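Side-chain contact in protein HP0721 (PDB 2XRH), which is of unknown function but is a secreted, mostly helical protein of Helicobacter pylori, whose truncated form holds nicotinic acid in a pocket: residues E37-M42 and N88-D93. Sequence-based numbering, arbitrary orientation. Where two conformers were deposited one is given.
Sequences ELKKRM and NMEDMD
Glu37 OE2 accepts two hydrogen bonds from Arg41 within helix 31-44, while Lys39 of the same helix reaches across to Glu90 in the loop that follows helix 70-86, in the strand-free, mainly helical DUF1104 part of the protein. The Arg41 grip is side-on. NE lies 2.6 Å from Glu37 OE2, with 152° at the hydrogen, and meets that oxygen's anti lone pair, whereas NH2, 2.9 Å from the same oxygen, approaches from 40° above the carboxylate plane. Since OE2 lies close to the guanidinium plane in both bonds, the pair helps fix the rotation of that group. The salt bridge from Arg41 NH1 to Asp16 and the bond from NH2 to the carbonyl of Thr14 extend the network to the start of helix 16-21 and the chain just before it.

Evidence for the cross-segment contact is thinner: only 116 Å² is buried, and no hydrogen bond joins the segments. Lys39 NZ stands 3.7 Å from Glu90 OE2, a long salt bridge, and 4.2 Å from Glu90 OE1, which favours one oxygen only slightly. The lysine is extended through CE and then turns at its last torsion (chi4 -94°), while Glu90 brings its carboxylate to NZ on an extended chain.

A Schellman motif, with Asn88 at positive phi and Met89 N bonded to Leu84 O, ends helix 70-86 just before this contact. Met89 folds back through two bends and also packs on Thr35 and Lys36, bridging loop and helix 31-44. Thr35 and Met92 line the nicotinic acid pocket, and the Lys39 side chain lies about 7 Å from the ligand. The apolar touch between the segments is methyl to methylene: Met89 CE meets Lys39 CE at 4.2 Å, one bond short of the charged NZ.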
loop_
_atom_site.group_PDB
_atom_site.type_symbol
_atom_site.label_atom_id
_atom_site.label_comp_id
_atom_site.label_asym_id
_atom_site.label_seq_id
_atom_site.Cartn_x
_atom_site.Cartn_y
_atom_site.Cartn_z
ATOM N N GLU A 37 0.518 6.449 22.148
ATOM C CA GLU A 37 -0.709 6.812 22.834
ATOM C C GLU A 37 -1.830 5.801 22.548
ATOM O O GLU A 37 -2.512 5.360 23.453
ATOM C CB GLU A 37 -1.168 8.218 22.537
ATOM C CG GLU A 37 -2.335 8.672 23.425
ATOM C CD GLU A 37 -1.925 8.948 24.885
ATOM O OE1 GLU A 37 -0.733 9.248 25.129
ATOM O OE2 GLU A 37 -2.785 8.851 25.773
ATOM N N LEU A 38 -1.961 5.387 21.302
ATOM C CA LEU A 38 -2.990 4.410 20.917
ATOM C C LEU A 38 -2.756 3.107 21.632
ATOM O O LEU A 38 -3.696 2.552 22.157
ATOM C CB LEU A 38 -2.966 4.196 19.404
ATOM C CG LEU A 38 -3.506 5.262 18.461
ATOM C CD1 LEU A 38 -3.362 4.736 17.014
ATOM C CD2 LEU A 38 -4.947 5.654 18.787
ATOM N N LYS A 39 -1.499 2.666 21.709
ATOM C CA LYS A 39 -1.129 1.396 22.354
ATOM C C LYS A 39 -1.407 1.508 23.840
ATOM O O LYS A 39 -1.961 0.595 24.423
ATOM C CB LYS A 39 0.301 0.956 22.063
ATOM C CG LYS A 39 0.552 0.531 20.624
ATOM C CD LYS A 39 2.009 0.027 20.424
ATOM C CE LYS A 39 2.281 -0.553 19.026
ATOM N NZ LYS A 39 2.121 -2.045 18.915
ATOM N N LYS A 40 -1.052 2.638 24.428
ATOM C CA LYS A 40 -1.364 2.914 25.840
ATOM C C LYS A 40 -2.857 2.750 26.131
ATOM O O LYS A 40 -3.239 2.068 27.096
ATOM C CB LYS A 40 -0.908 4.323 26.217
ATOM C CG LYS A 40 -1.454 4.825 27.532
ATOM C CD LYS A 40 -0.569 5.946 28.065
ATOM C CE LYS A 40 0.891 5.509 28.186
ATOM N NZ LYS A 40 1.106 4.456 29.215
ATOM N N ARG A 41 -3.702 3.359 25.310
ATOM C CA ARG A 41 -5.146 3.326 25.504
ATOM C C ARG A 41 -5.671 1.905 25.301
ATOM O O ARG A 41 -6.449 1.403 26.105
ATOM C CB ARG A 41 -5.918 4.267 24.555
ATOM C CG ARG A 41 -5.516 5.730 24.503
ATOM C CD ARG A 41 -5.727 6.471 25.753
ATOM N NE ARG A 41 -5.231 7.863 25.645
ATOM C CZ ARG A 41 -5.910 8.933 25.234
ATOM N NH1 ARG A 41 -7.195 8.855 24.907
ATOM N NH2 ARG A 41 -5.317 10.136 25.234
ATOM N N MET A 42 -5.190 1.248 24.263
ATOM C CA MET A 42 -5.703 -0.086 23.918
ATOM C C MET A 42 -5.347 -1.153 24.934
ATOM O O MET A 42 -6.143 -2.072 25.160
ATOM C CB MET A 42 -5.186 -0.533 22.573
ATOM C CG MET A 42 -5.894 0.129 21.461
ATOM S SD MET A 42 -5.352 -0.605 19.907
ATOM C CE MET A 42 -6.550 0.055 18.769
ATOM N N ASN A 88 12.094 2.894 17.155
ATOM C CA ASN A 88 12.156 1.482 17.558
ATOM C C ASN A 88 10.808 0.778 17.766
ATOM O O ASN A 88 10.685 -0.154 18.578
ATOM C CB ASN A 88 13.119 1.334 18.754
ATOM C CG ASN A 88 14.514 1.825 18.408
ATOM O OD1 ASN A 88 15.291 1.107 17.783
ATOM N ND2 ASN A 88 14.810 3.079 18.752
ATOM N N MET A 89 9.812 1.194 16.975
ATOM C CA MET A 89 8.460 0.641 17.041
ATOM C C MET A 89 8.318 -0.553 16.103
ATOM O O MET A 89 9.148 -0.755 15.215
ATOM C CB MET A 89 7.397 1.704 16.704
ATOM C CG MET A 89 7.455 3.009 17.527
ATOM S SD MET A 89 7.073 2.825 19.282
ATOM C CE MET A 89 5.354 2.295 19.213
ATOM N N GLU A 90 7.216 -1.285 16.290
ATOM C CA GLU A 90 6.928 -2.671 15.769
ATOM C C GLU A 90 6.736 -3.050 14.249
ATOM O O GLU A 90 6.247 -4.148 13.983
ATOM C CB GLU A 90 5.671 -3.168 16.538
ATOM C CG GLU A 90 5.065 -4.521 16.094
ATOM C CD GLU A 90 3.960 -5.011 17.012
ATOM O OE1 GLU A 90 4.281 -5.527 18.108
ATOM O OE2 GLU A 90 2.767 -4.902 16.630
ATOM N N ASP A 91 7.173 -2.245 13.278
ATOM C CA ASP A 91 6.757 -2.394 11.850
ATOM C C ASP A 91 5.247 -2.343 11.669
ATOM O O ASP A 91 4.523 -3.030 12.366
ATOM C CB ASP A 91 7.147 -3.740 11.208
ATOM C CG ASP A 91 8.520 -4.187 11.544
ATOM O OD1 ASP A 91 9.463 -3.724 10.864
ATOM O OD2 ASP A 91 8.641 -5.046 12.449
ATOM N N MET A 92 4.776 -1.585 10.687
ATOM C CA MET A 92 3.407 -1.733 10.225
ATOM C C MET A 92 3.210 -3.140 9.685
ATOM O O MET A 92 4.073 -3.668 8.963
ATOM C CB MET A 92 3.108 -0.754 9.079
ATOM C CG MET A 92 2.884 0.688 9.501
ATOM S SD MET A 92 2.509 1.740 8.052
ATOM C CE MET A 92 4.181 1.751 7.398
ATOM N N ASP A 93 2.053 -3.728 9.997
ATOM C CA ASP A 93 1.676 -5.022 9.436
ATOM C C ASP A 93 1.432 -4.865 7.928
ATOM O O ASP A 93 1.814 -5.714 7.124
ATOM C CB ASP A 93 0.383 -5.572 10.077
ATOM C CG ASP A 93 0.498 -5.837 11.594
ATOM O OD1 ASP A 93 1.597 -5.747 12.195
ATOM O OD2 ASP A 93 -0.551 -6.150 12.200
#